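Local coordinates for protein histidine--tRNA ligase (Staphylococcus aureus, PDB 1QE0) that catalyses the ATP-dependent attachment of L-histidine to tRNA(His), releasing AMP and diphosphate, and works as a class II homodimer, at residues I42-T46 against D47-R51; H92-Q95 against G96-N99; L313-A316 against L317-G321; M337-Q340 against A341-A345; K347-N350 against H351-N355. All coordinates share one frame; numbering follows the deposited sequence.

Contact 1: residues I42-T46 against D47-R51; sequences IFEST and DLFAR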
loop_
_atom_site.group_PDB
_atom_site.type_symbol
_atom_site.label_atom_id
_atom_site.label_comp_id
_atom_site.label_asym_id
_atom_site.label_seq_id
_atom_site.Cartn_x
_atom_site.Cartn_y
_atom_site.Cartn_z
ATOM N N ILE A 42 -7.275 -8.999 7.701
ATOM C CA ILE A 42 -6.220 -8.979 8.701
ATOM C C ILE A 42 -6.186 -10.294 9.464
ATOM O O ILE A 42 -5.163 -10.686 9.989
ATOM C CB ILE A 42 -6.389 -7.786 9.665
ATOM C CG1 ILE A 42 -6.006 -6.492 8.949
ATOM C CG2 ILE A 42 -5.534 -7.961 10.909
ATOM C CD1 ILE A 42 -4.516 -6.311 8.766
ATOM N N PHE A 43 -7.320 -10.963 9.561
ATOM C CA PHE A 43 -7.353 -12.233 10.245
ATOM C C PHE A 43 -7.952 -13.288 9.352
ATOM O O PHE A 43 -8.675 -13.004 8.403
ATOM C CB PHE A 43 -8.080 -12.165 11.610
ATOM C CG PHE A 43 -9.469 -11.592 11.555
ATOM C CD1 PHE A 43 -9.705 -10.288 11.963
ATOM C CD2 PHE A 43 -10.533 -12.350 11.079
ATOM C CE1 PHE A 43 -10.986 -9.753 11.889
ATOM C CE2 PHE A 43 -11.807 -11.835 10.998
ATOM C CZ PHE A 43 -12.045 -10.542 11.399
ATOM N N GLU A 44 -7.584 -14.517 9.649
ATOM C CA GLU A 44 -8.042 -15.674 8.923
ATOM C C GLU A 44 -8.468 -16.701 9.964
ATOM O O GLU A 44 -8.249 -16.502 11.173
ATOM C CB GLU A 44 -6.887 -16.248 8.112
ATOM C CG GLU A 44 -6.437 -15.390 6.983
ATOM C CD GLU A 44 -7.375 -15.436 5.808
ATOM O OE1 GLU A 44 -8.286 -16.308 5.742
ATOM O OE2 GLU A 44 -7.172 -14.595 4.925
ATOM N N SER A 45 -9.102 -17.774 9.497
ATOM C CA SER A 45 -9.507 -18.827 10.393
ATOM C C SER A 45 -8.214 -19.371 10.961
ATOM O O SER A 45 -7.268 -19.632 10.223
ATOM C CB SER A 45 -10.232 -19.929 9.640
ATOM O OG SER A 45 -10.216 -21.122 10.415
ATOM N N THR A 46 -8.173 -19.538 12.268
ATOM C CA THR A 46 -6.993 -20.061 12.909
ATOM C C THR A 46 -6.541 -21.306 12.177
ATOM O O THR A 46 -5.354 -21.518 11.967
ATOM C CB THR A 46 -7.284 -20.424 14.369
ATOM O OG1 THR A 46 -7.724 -19.249 15.068
ATOM C CG2 THR A 46 -6.033 -20.971 15.039
ATOM N N ASP A 47 -7.504 -22.084 11.712
ATOM C CA ASP A 47 -7.224 -23.320 11.003
ATOM C C ASP A 47 -6.399 -23.206 9.715
ATOM O O ASP A 47 -5.997 -24.221 9.165
ATOM C CB ASP A 47 -8.536 -24.086 10.767
ATOM C CG ASP A 47 -9.150 -24.624 12.071
ATOM O OD1 ASP A 47 -9.472 -25.830 12.109
ATOM O OD2 ASP A 47 -9.315 -23.859 13.056
ATOM N N LEU A 48 -6.134 -21.993 9.242
ATOM C CA LEU A 48 -5.331 -21.828 8.032
ATOM C C LEU A 48 -3.871 -21.839 8.438
ATOM O O LEU A 48 -3.016 -22.467 7.804
ATOM C CB LEU A 48 -5.656 -20.504 7.342
ATOM C CG LEU A 48 -4.883 -20.100 6.089
ATOM C CD1 LEU A 48 -5.166 -21.012 4.949
ATOM C CD2 LEU A 48 -5.303 -18.736 5.729
ATOM N N PHE A 49 -3.599 -21.138 9.527
ATOM C CA PHE A 49 -2.252 -21.026 10.058
ATOM C C PHE A 49 -1.910 -22.207 10.964
ATOM O O PHE A 49 -0.765 -22.373 11.400
ATOM C CB PHE A 49 -2.128 -19.698 10.796
ATOM C CG PHE A 49 -2.512 -18.524 9.956
ATOM C CD1 PHE A 49 -1.736 -18.160 8.853
ATOM C CD2 PHE A 49 -3.673 -17.815 10.224
ATOM C CE1 PHE A 49 -2.113 -17.103 8.028
ATOM C CE2 PHE A 49 -4.059 -16.751 9.399
ATOM C CZ PHE A 49 -3.278 -16.396 8.297
ATOM N N ALA A 50 -2.917 -23.022 11.257
ATOM C CA ALA A 50 -2.751 -24.211 12.086
ATOM C C ALA A 50 -1.883 -25.234 11.316
ATOM O O ALA A 50 -1.031 -25.904 11.902
ATOM C CB ALA A 50 -4.158 -24.816 12.412
ATOM N N ARG A 51 -2.051 -25.254 9.996
ATOM C CA ARG A 51 -1.381 -26.189 9.094
ATOM C C ARG A 51 0.121 -26.371 9.272
ATOM O O ARG A 51 0.715 -25.548 10.000
ATOM C CB ARG A 51 -1.668 -25.789 7.641
ATOM C CG ARG A 51 -3.128 -25.587 7.333
ATOM C CD ARG A 51 -3.879 -26.843 7.581
ATOM N NE ARG A 51 -4.693 -27.182 6.437
ATOM C CZ ARG A 51 -6.001 -27.032 6.399
ATOM N NH1 ARG A 51 -6.638 -26.554 7.453
ATOM N NH2 ARG A 51 -6.666 -27.347 5.298
#
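Thr46 O accepts weakly from Phe49 N at 3.0 Å and again weakly from Ala50 N, one carbonyl shared by two amides as the chain leaves strand 43-45 and curls into a short helical turn. Thr46 OG1 stands anti to the carbonyl carbon, beside the backbone N (chi1 -60°), where it is hydrogen-bonded to Ser74 and Thr76. Asp47 lies in the turn that Ser45 caps. Its amide makes a weak capping bond, Asp47 N lying 3.2 Å from Ser45 OG, and its CB rests 3.4 Å from the same OG. The sound bond here is Leu48 N to Ser45 O, 2.8 Å long and fairly straight at 167°. Glu44 approaches from the strand: chi1 (-69°) puts its CG beside the backbone N, 3.7 Å from Leu48 CD2, and the bend at chi2 then directs the carboxylate to a salt bridge with Arg87 on helix 82-91. The segment directly follows what is probably class II motif 1, the dimer-forming element; Ile42 N bonds to Gln123 of the second subunit, and Leu48 packs on its Ile2. The buried Glu44 carboxylate is thus probably balanced by Arg87, while Thr46 OG1 is satisfied by two hydroxyls.

Contact 2: residues H92-Q95 against G96-N99; sequences HKMQ and GNPN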
loop_
_atom_site.group_PDB
_atom_site.type_symbol
_atom_site.label_atom_id
_atom_site.label_comp_id
_atom_site.label_asym_id
_atom_site.label_seq_id
_atom_site.Cartn_x
_atom_site.Cartn_y
_atom_site.Cartn_z
ATOM N N HIS A 92 -11.339 -18.921 -4.501
ATOM C CA HIS A 92 -11.832 -18.293 -5.719
ATOM C C HIS A 92 -11.587 -19.140 -6.945
ATOM O O HIS A 92 -11.697 -18.665 -8.078
ATOM C CB HIS A 92 -11.233 -16.906 -5.915
ATOM C CG HIS A 92 -11.618 -15.935 -4.850
ATOM N ND1 HIS A 92 -10.792 -15.638 -3.783
ATOM C CD2 HIS A 92 -12.752 -15.222 -4.660
ATOM C CE1 HIS A 92 -11.408 -14.789 -2.980
ATOM N NE2 HIS A 92 -12.598 -14.520 -3.489
ATOM N N LYS A 93 -11.207 -20.383 -6.715
ATOM C CA LYS A 93 -10.968 -21.296 -7.814
ATOM C C LYS A 93 -10.131 -20.650 -8.938
ATOM O O LYS A 93 -10.509 -20.671 -10.117
ATOM C CB LYS A 93 -12.326 -21.792 -8.315
ATOM C CG LYS A 93 -13.112 -22.503 -7.211
ATOM C CD LYS A 93 -14.541 -22.818 -7.630
ATOM C CE LYS A 93 -15.066 -24.116 -6.992
ATOM N NZ LYS A 93 -15.057 -24.108 -5.501
ATOM N N MET A 94 -8.955 -20.146 -8.568
ATOM C CA MET A 94 -8.068 -19.480 -9.523
ATOM C C MET A 94 -7.348 -20.456 -10.446
ATOM O O MET A 94 -6.920 -20.097 -11.545
ATOM C CB MET A 94 -7.059 -18.592 -8.786
ATOM C CG MET A 94 -7.706 -17.480 -7.991
ATOM S SD MET A 94 -6.580 -16.364 -7.207
ATOM C CE MET A 94 -7.732 -15.294 -6.413
ATOM N N GLN A 95 -7.266 -21.708 -10.014
ATOM C CA GLN A 95 -6.609 -22.738 -10.801
ATOM C C GLN A 95 -7.281 -22.865 -12.137
ATOM O O GLN A 95 -6.683 -23.281 -13.103
ATOM C CB GLN A 95 -6.659 -24.091 -10.089
ATOM C CG GLN A 95 -8.045 -24.524 -9.615
ATOM C CD GLN A 95 -8.453 -23.968 -8.241
ATOM O OE1 GLN A 95 -9.516 -24.238 -7.772
ATOM N NE2 GLN A 95 -7.624 -23.181 -7.630
ATOM N N GLY A 96 -8.538 -22.490 -12.192
ATOM C CA GLY A 96 -9.250 -22.609 -13.437
ATOM C C GLY A 96 -9.222 -21.338 -14.238
ATOM O O GLY A 96 -9.921 -21.202 -15.237
ATOM N N ASN A 97 -8.448 -20.373 -13.787
ATOM C CA ASN A 97 -8.365 -19.127 -14.511
ATOM C C ASN A 97 -7.721 -19.313 -15.869
ATOM O O ASN A 97 -6.731 -20.021 -16.012
ATOM C CB ASN A 97 -7.534 -18.148 -13.721
ATOM C CG ASN A 97 -8.304 -16.939 -13.364
ATOM O OD1 ASN A 97 -8.710 -16.754 -12.199
ATOM N ND2 ASN A 97 -8.598 -16.123 -14.378
ATOM N N PRO A 98 -8.270 -18.676 -16.895
ATOM C CA PRO A 98 -7.689 -18.806 -18.224
ATOM C C PRO A 98 -6.300 -18.181 -18.248
ATOM O O PRO A 98 -5.437 -18.650 -18.962
ATOM C CB PRO A 98 -8.657 -18.025 -19.080
ATOM C CG PRO A 98 -9.094 -16.962 -18.182
ATOM C CD PRO A 98 -9.377 -17.720 -16.908
ATOM N N ASN A 99 -6.078 -17.155 -17.429
ATOM C CA ASN A 99 -4.793 -16.460 -17.347
ATOM C C ASN A 99 -3.891 -17.081 -16.276
ATOM O O ASN A 99 -4.162 -16.966 -15.090
ATOM C CB ASN A 99 -5.037 -14.974 -17.057
ATOM C CG ASN A 99 -3.748 -14.189 -16.777
ATOM O OD1 ASN A 99 -2.638 -14.690 -16.929
ATOM N ND2 ASN A 99 -3.903 -12.934 -16.382
#
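Met94 O accepts from Asn97 N at 2.7 Å (159°) and Lys93 O, more weakly, from Gly96 N at 3.4 Å, so that two overlapping beta turns carry the chain round after helix 82-91. Around this frame the side chains meet sparingly. Asn97 OD1 lies 4.2 Å from Met94 CB, a loose approach at the side of the second turn. Gln95 has CG between its own backbone N and carbonyl carbon (chi1 51°), and this CG lies 3.3 Å from Gly96 N; the bend at chi2 folds the amide back alongside the preceding residues, with Gln95 NE2 about 3.4 Å from Met94 N. The turns directly follow a Schellman motif. Its C-prime residue is Lys93, with positive phi (46°), and Met94 N reaches back to Tyr89 O of the helix. Met94 itself, extended beyond CG, is the buried member of the group: it lies against Ser88 and Tyr89 of its own helix and against Leu12 of the second subunit. Gln100 NE2 ties the far end of the turn, donating to Asn97 O and weakly to Met94 O, and Asn99, bonded to Gln374 of the second subunit, places the loop at the dimer interface.

Contact 3: residues L313-A316 against L317-G321; sequences LLLA and LEEEG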
loop_
_atom_site.group_PDB
_atom_site.type_symbol
_atom_site.label_atom_id
_atom_site.label_comp_id
_atom_site.label_asym_id
_atom_site.label_seq_id
_atom_site.Cartn_x
_atom_site.Cartn_y
_atom_site.Cartn_z
ATOM N N LEU A 313 13.802 -2.650 4.534
ATOM C CA LEU A 313 14.204 -1.930 3.326
ATOM C C LEU A 313 14.522 -0.495 3.707
ATOM O O LEU A 313 15.588 0.034 3.359
ATOM C CB LEU A 313 13.091 -1.982 2.290
ATOM C CG LEU A 313 13.194 -1.099 1.061
ATOM C CD1 LEU A 313 14.515 -1.282 0.381
ATOM C CD2 LEU A 313 12.065 -1.425 0.110
ATOM N N LEU A 314 13.620 0.094 4.496
ATOM C CA LEU A 314 13.770 1.456 5.003
ATOM C C LEU A 314 15.122 1.598 5.734
ATOM O O LEU A 314 15.925 2.474 5.415
ATOM C CB LEU A 314 12.617 1.784 5.955
ATOM C CG LEU A 314 11.589 2.849 5.525
ATOM C CD1 LEU A 314 12.085 3.639 4.350
ATOM C CD2 LEU A 314 10.254 2.237 5.196
ATOM N N LEU A 315 15.406 0.677 6.647
ATOM C CA LEU A 315 16.649 0.699 7.424
ATOM C C LEU A 315 17.896 0.516 6.553
ATOM O O LEU A 315 18.956 1.068 6.855
ATOM C CB LEU A 315 16.597 -0.399 8.482
ATOM C CG LEU A 315 17.350 -0.243 9.798
ATOM C CD1 LEU A 315 18.213 -1.474 9.975
ATOM C CD2 LEU A 315 18.178 1.044 9.845
ATOM N N ALA A 316 17.762 -0.262 5.479
ATOM C CA ALA A 316 18.856 -0.520 4.548
ATOM C C ALA A 316 19.225 0.790 3.914
ATOM O O ALA A 316 20.412 1.108 3.803
ATOM C CB ALA A 316 18.419 -1.493 3.475
ATOM N N LEU A 317 18.212 1.548 3.482
ATOM C CA LEU A 317 18.471 2.840 2.851
ATOM C C LEU A 317 19.215 3.735 3.840
ATOM O O LEU A 317 20.147 4.448 3.474
ATOM C CB LEU A 317 17.173 3.525 2.399
ATOM C CG LEU A 317 16.463 3.265 1.057
ATOM C CD1 LEU A 317 17.440 2.859 -0.028
ATOM C CD2 LEU A 317 15.418 2.217 1.211
ATOM N N GLU A 318 18.800 3.667 5.101
ATOM C CA GLU A 318 19.392 4.445 6.175
ATOM C C GLU A 318 20.885 4.119 6.272
ATOM O O GLU A 318 21.736 5.003 6.038
ATOM C CB GLU A 318 18.723 4.077 7.492
ATOM C CG GLU A 318 18.188 5.221 8.314
ATOM C CD GLU A 318 17.732 4.735 9.686
ATOM O OE1 GLU A 318 18.600 4.570 10.583
ATOM O OE2 GLU A 318 16.515 4.476 9.864
ATOM N N GLU A 319 21.198 2.852 6.578
ATOM C CA GLU A 319 22.584 2.402 6.722
ATOM C C GLU A 319 23.455 2.707 5.519
ATOM O O GLU A 319 24.643 2.929 5.676
ATOM C CB GLU A 319 22.660 0.905 7.010
ATOM C CG GLU A 319 21.825 0.399 8.173
ATOM C CD GLU A 319 22.259 0.916 9.532
ATOM O OE1 GLU A 319 22.794 2.037 9.612
ATOM O OE2 GLU A 319 22.034 0.210 10.541
ATOM N N GLU A 320 22.879 2.651 4.321
ATOM C CA GLU A 320 23.624 2.930 3.104
ATOM C C GLU A 320 23.684 4.425 2.891
ATOM O O GLU A 320 24.312 4.903 1.950
ATOM C CB GLU A 320 22.972 2.260 1.891
ATOM C CG GLU A 320 22.923 0.724 1.969
ATOM C CD GLU A 320 24.037 0.007 1.183
ATOM O OE1 GLU A 320 24.030 0.083 -0.080
ATOM O OE2 GLU A 320 24.885 -0.651 1.844
ATOM N N GLY A 321 23.011 5.163 3.757
ATOM C CA GLY A 321 23.007 6.603 3.645
ATOM C C GLY A 321 22.290 7.035 2.395
ATOM O O GLY A 321 22.834 7.764 1.571
#
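Leu313 and Leu317 sit one turn apart on helix 310-319, which follows strand 302-309; strand and helix together probably form motif 3 of the class II synthetases, as sequence and topology indicate. The contact is the last stretch of this helix, closed by a Schellman motif at Gly321, whose positive phi (67°) suits glycine.

The backbone bonds are regular i to i+4 links. Leu317 N reaches Leu313 O at 3.0 Å, Glu318 N reaches Leu314 O at 3.1 Å, and Glu319 N reaches Leu315 O at 2.9 Å in a nearly straight bond (174°). Glu320 N closes the series on Ala316 O.

Apolar packing runs along the inner side. Leu313 and Leu317 lie side by side and point the same way, Leu313 CD1 to Leu317 CD2 3.7 Å, and both rest on Leu156. Leu313 also meets Ile22 of helix 13-33, where Leu314 joins it beside Trp19, while Ala316 faces Met271 of strand 265-272.

Mixed contacts lie on another side. The Leu315 side chain runs across that of Glu318 at a slant, with its CD2 branch beside the carboxylate, 3.6 Å from Glu318 OE1. The bend of Glu319 at chi2 (-66°) folds its acid end back to the same methyl, Leu315 CD2 to Glu319 OE2 4.0 Å.

Polar anchoring falls to Glu320. Its chain, bent at chi2, sends both carboxylate oxygens to other parts of the fold: OE2 takes a hydrogen bond from Asn273 ND2, and OE1 takes one from the backbone N of Lys157.

Contact 4: residues M337-Q340 against A341-A345; sequences MGDQ and ADRYA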
loop_
_atom_site.group_PDB
_atom_site.type_symbol
_atom_site.label_atom_id
_atom_site.label_comp_id
_atom_site.label_asym_id
_atom_site.label_seq_id
_atom_site.Cartn_x
_atom_site.Cartn_y
_atom_site.Cartn_z
ATOM N N MET A 337 -3.283 40.054 6.360
ATOM C CA MET A 337 -3.356 41.159 7.314
ATOM C C MET A 337 -4.783 41.604 7.497
ATOM O O MET A 337 -5.382 42.178 6.595
ATOM C CB MET A 337 -2.528 42.345 6.824
ATOM C CG MET A 337 -1.109 41.985 6.447
ATOM S SD MET A 337 -0.398 40.957 7.703
ATOM C CE MET A 337 0.281 42.198 8.742
ATOM N N GLY A 338 -5.344 41.326 8.659
ATOM C CA GLY A 338 -6.719 41.737 8.890
ATOM C C GLY A 338 -7.798 40.912 8.188
ATOM O O GLY A 338 -7.520 40.271 7.172
ATOM N N ASP A 339 -9.035 41.003 8.693
ATOM C CA ASP A 339 -10.199 40.251 8.201
ATOM C C ASP A 339 -10.485 40.213 6.735
ATOM O O ASP A 339 -10.707 39.133 6.201
ATOM C CB ASP A 339 -11.463 40.688 8.917
ATOM C CG ASP A 339 -11.400 40.425 10.399
ATOM O OD1 ASP A 339 -11.026 39.287 10.791
ATOM O OD2 ASP A 339 -11.706 41.367 11.167
ATOM N N GLN A 340 -10.517 41.378 6.090
ATOM C CA GLN A 340 -10.801 41.459 4.650
ATOM C C GLN A 340 -9.854 40.574 3.866
ATOM O O GLN A 340 -10.281 39.665 3.173
ATOM C CB GLN A 340 -10.693 42.906 4.146
ATOM C CG GLN A 340 -10.955 43.073 2.636
ATOM C CD GLN A 340 -10.889 44.528 2.149
ATOM O OE1 GLN A 340 -11.919 45.142 1.875
ATOM N NE2 GLN A 340 -9.681 45.064 2.013
ATOM N N ALA A 341 -8.560 40.813 4.051
ATOM C CA ALA A 341 -7.524 40.062 3.375
ATOM C C ALA A 341 -7.616 38.607 3.771
ATOM O O ALA A 341 -7.513 37.725 2.918
ATOM C CB ALA A 341 -6.173 40.616 3.731
ATOM N N ASP A 342 -7.852 38.344 5.049
ATOM C CA ASP A 342 -7.959 36.970 5.496
ATOM C C ASP A 342 -9.112 36.167 4.907
ATOM O O ASP A 342 -8.981 34.971 4.644
ATOM C CB ASP A 342 -8.063 36.886 6.994
ATOM C CG ASP A 342 -8.138 35.469 7.447
ATOM O OD1 ASP A 342 -9.254 35.038 7.814
ATOM O OD2 ASP A 342 -7.095 34.771 7.357
ATOM N N ARG A 343 -10.265 36.804 4.765
ATOM C CA ARG A 343 -11.418 36.130 4.216
ATOM C C ARG A 343 -11.232 35.894 2.745
ATOM O O ARG A 343 -11.873 35.020 2.185
ATOM C CB ARG A 343 -12.692 36.906 4.513
ATOM C CG ARG A 343 -13.065 36.825 5.983
ATOM C CD ARG A 343 -14.460 37.334 6.221
ATOM N NE ARG A 343 -14.485 38.790 6.242
ATOM C CZ ARG A 343 -14.477 39.518 7.354
ATOM N NH1 ARG A 343 -14.507 40.841 7.269
ATOM N NH2 ARG A 343 -14.434 38.923 8.550
ATOM N N TYR A 344 -10.304 36.631 2.144
ATOM C CA TYR A 344 -9.996 36.482 0.734
ATOM C C TYR A 344 -9.069 35.290 0.553
ATOM O O TYR A 344 -9.097 34.613 -0.470
ATOM C CB TYR A 344 -9.288 37.713 0.213
ATOM C CG TYR A 344 -8.876 37.556 -1.223
ATOM C CD1 TYR A 344 -9.778 37.781 -2.240
ATOM C CD2 TYR A 344 -7.581 37.156 -1.560
ATOM C CE1 TYR A 344 -9.413 37.618 -3.542
ATOM C CE2 TYR A 344 -7.201 36.990 -2.864
ATOM C CZ TYR A 344 -8.116 37.227 -3.842
ATOM O OH TYR A 344 -7.735 37.146 -5.150
ATOM N N ALA A 345 -8.185 35.101 1.527
ATOM C CA ALA A 345 -7.248 34.011 1.527
ATOM C C ALA A 345 -7.999 32.714 1.519
ATOM O O ALA A 345 -7.462 31.726 1.036
ATOM C CB ALA A 345 -6.397 34.079 2.748
#
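Arg343 folds back along the N-terminal part of helix 338-353 until one face of its guanidinium lies over Asp339 CB, 3.5 Å from both Arg343 NH1 and Arg343 NH2. Two torsions bring it there: CG stands anti to the carbonyl carbon, beside the backbone N, and the chain then bends at chi3 (-79°). The Asp339 carboxylate plane is only 17° from that of the guanidinium, yet its oxygen lies well out of the guanidinium plane, and Asp339 OD1 to Arg343 NH2 is 4.1 Å. The pair is therefore an attraction of charges beyond salt-bridge range, without an N-H directed at the acid.

The other long side chains diverge. Gln340 has CG anti to the backbone N (chi1 179°) and stays extended, which carries it to Leu391 of helix 388-393, where the ring of Tyr344 also packs. Asp342 OD2 is held by a salt bridge from Lys361 and by Thr336 OG1, joining the helix to both strands of the beta-alpha-beta unit 332-361. Ala341 CB packs at the start of the helix, 3.4 Å from Met337 O.

Asp342 N to Gly338 O (2.9 Å) and Arg343 N to Asp339 O (2.8 Å) are bonds near the N-terminal end of helix 338-353, in the anticodon-binding domain. Acidic side chains near that end, Asp339 and Asp342, would interact favourably with the helix dipole; the arginine, which also packs on Tyr241 of the second subunit, probably tempers the Asp339 charge without neutralising it by direct bonding.

Contact 5: residues K347-N350 against H351-N355; sequences KLLN and HLRHN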
loop_
_atom_site.group_PDB
_atom_site.type_symbol
_atom_site.label_atom_id
_atom_site.label_comp_id
_atom_site.label_asym_id
_atom_site.label_seq_id
_atom_site.Cartn_x
_atom_site.Cartn_y
_atom_site.Cartn_z
ATOM N N LYS A 347 -11.081 31.944 -0.021
ATOM C CA LYS A 347 -11.492 31.611 -1.371
ATOM C C LYS A 347 -10.227 31.230 -2.160
ATOM O O LYS A 347 -10.198 30.212 -2.845
ATOM C CB LYS A 347 -12.135 32.812 -2.055
ATOM C CG LYS A 347 -13.214 33.558 -1.274
ATOM C CD LYS A 347 -13.746 34.713 -2.126
ATOM C CE LYS A 347 -14.571 35.679 -1.322
ATOM N NZ LYS A 347 -13.784 36.716 -0.621
ATOM N N LEU A 348 -9.174 32.035 -2.031
ATOM C CA LEU A 348 -7.891 31.798 -2.717
ATOM C C LEU A 348 -7.357 30.377 -2.524
ATOM O O LEU A 348 -6.981 29.707 -3.474
ATOM C CB LEU A 348 -6.835 32.799 -2.237
ATOM C CG LEU A 348 -5.447 32.780 -2.899
ATOM C CD1 LEU A 348 -5.579 33.008 -4.399
ATOM C CD2 LEU A 348 -4.538 33.847 -2.307
ATOM N N LEU A 349 -7.308 29.946 -1.274
ATOM C CA LEU A 349 -6.841 28.628 -0.878
ATOM C C LEU A 349 -7.656 27.553 -1.566
ATOM O O LEU A 349 -7.120 26.581 -2.081
ATOM C CB LEU A 349 -7.042 28.492 0.602
ATOM C CG LEU A 349 -5.870 27.965 1.328
ATOM C CD1 LEU A 349 -4.714 28.668 0.817
ATOM C CD2 LEU A 349 -6.053 28.262 2.789
ATOM N N ASN A 350 -8.969 27.693 -1.481
ATOM C CA ASN A 350 -9.890 26.761 -2.092
ATOM C C ASN A 350 -9.550 26.718 -3.578
ATOM O O ASN A 350 -9.518 25.656 -4.200
ATOM C CB ASN A 350 -11.293 27.297 -1.869
ATOM C CG ASN A 350 -12.304 26.756 -2.846
ATOM O OD1 ASN A 350 -12.590 25.555 -2.845
ATOM N ND2 ASN A 350 -12.884 27.645 -3.671
ATOM N N HIS A 351 -9.172 27.869 -4.122
ATOM C CA HIS A 351 -8.832 27.978 -5.542
ATOM C C HIS A 351 -7.587 27.209 -5.914
ATOM O O HIS A 351 -7.566 26.403 -6.837
ATOM C CB HIS A 351 -8.616 29.438 -5.933
ATOM C CG HIS A 351 -9.226 29.784 -7.252
ATOM N ND1 HIS A 351 -8.513 29.774 -8.446
ATOM C CD2 HIS A 351 -10.521 29.997 -7.573
ATOM C CE1 HIS A 351 -9.360 29.953 -9.437
ATOM N NE2 HIS A 351 -10.585 30.091 -8.942
ATOM N N LEU A 352 -6.525 27.540 -5.217
ATOM C CA LEU A 352 -5.261 26.921 -5.449
ATOM C C LEU A 352 -5.386 25.421 -5.266
ATOM O O LEU A 352 -5.021 24.693 -6.162
ATOM C CB LEU A 352 -4.224 27.510 -4.501
ATOM C CG LEU A 352 -3.939 29.007 -4.627
ATOM C CD1 LEU A 352 -3.076 29.398 -3.505
ATOM C CD2 LEU A 352 -3.274 29.339 -5.911
ATOM N N ARG A 353 -5.978 24.958 -4.164
ATOM C CA ARG A 353 -6.122 23.528 -3.891
ATOM C C ARG A 353 -6.895 22.782 -4.967
ATOM O O ARG A 353 -6.613 21.624 -5.271
ATOM C CB ARG A 353 -6.747 23.321 -2.534
ATOM C CG ARG A 353 -5.908 23.920 -1.466
ATOM C CD ARG A 353 -6.453 23.654 -0.061
ATOM N NE ARG A 353 -5.435 23.891 0.962
ATOM C CZ ARG A 353 -5.674 24.309 2.196
ATOM N NH1 ARG A 353 -6.901 24.536 2.578
ATOM N NH2 ARG A 353 -4.679 24.514 3.047
ATOM N N HIS A 354 -7.838 23.474 -5.593
ATOM C CA HIS A 354 -8.612 22.888 -6.676
ATOM C C HIS A 354 -7.818 22.868 -7.960
ATOM O O HIS A 354 -8.348 22.510 -9.003
ATOM C CB HIS A 354 -9.883 23.669 -6.896
ATOM C CG HIS A 354 -11.016 23.163 -6.082
ATOM N ND1 HIS A 354 -11.883 22.199 -6.540
ATOM C CD2 HIS A 354 -11.368 23.408 -4.802
ATOM C CE1 HIS A 354 -12.714 21.864 -5.574
ATOM N NE2 HIS A 354 -12.425 22.582 -4.509
ATOM N N ASN A 355 -6.548 23.242 -7.881
ATOM C CA ASN A 355 -5.685 23.268 -9.042
ATOM C C ASN A 355 -4.350 22.579 -8.851
ATOM O O ASN A 355 -3.393 22.895 -9.530
ATOM C CB ASN A 355 -5.459 24.692 -9.490
ATOM C CG ASN A 355 -6.594 25.222 -10.310
ATOM O OD1 ASN A 355 -6.508 25.248 -11.522
ATOM N ND2 ASN A 355 -7.658 25.672 -9.661
#
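Leu348 O takes the shortest sound bond across the contact, from Leu352 N at 2.8 Å (168°), and Arg353 N to Leu349 O follows at 2.9 Å. One residue further on, Asn350 O accepts from His354 N at 3.1 Å and also sits in the plane of the imidazole at the CD2 edge. Asn350 OD1 approaches from out of the ring plane, 3.2 Å from His354 CD2, the amide turned 68° from the ring. Asn350 CG is anti to the backbone N (chi1 158°), which directs the amide toward the next turn. Beyond this pair, the ring of His354 stacks on that of His149 of the second subunit.

The residues close helix 338-353, the crossover helix between strands 332-336 and 359-361 in the anticodon-binding domain. At the end Asn355 turns back, its ND2 donating to His351 O at 2.9 Å.

Leu349 and Arg353 run side by side in the same direction, and Leu349 CG sits over the centre of one guanidinium face, 3.8 Å from Arg353 CZ. The extended arginine chain spreads its nitrogens among partners on both subunits: NH2 bridges to Asp360, NH1 to Glu142 of the second subunit, and NE to Phe32 O of that subunit. Leu348 CG and Leu352 CD1 lie 4.2 Å apart, both leucines packed against Ile334 of strand 332-336.

All five contacts are local, in series. Contacts 1 and 2 belong to the catalytic domain, their centres about 22 Å apart and their nearest atoms about 9 Å; helix 82-91 receives side chains from both. Contact 3, its centre about 33 Å from that of contact 1, lies on the helix after the probable motif 3 strand and is not touched by the second subunit. Contacts 4 and 5 share helix 338-353 of the anticodon-binding domain, with centres about 15 Å apart; the centres of contacts 1 and 4 are about 58 Å apart. Through the dimer the domains meet: 96-99 touches the second subunit's anticodon-binding domain, and 351-355 its catalytic domain. The enzyme is in its apo form.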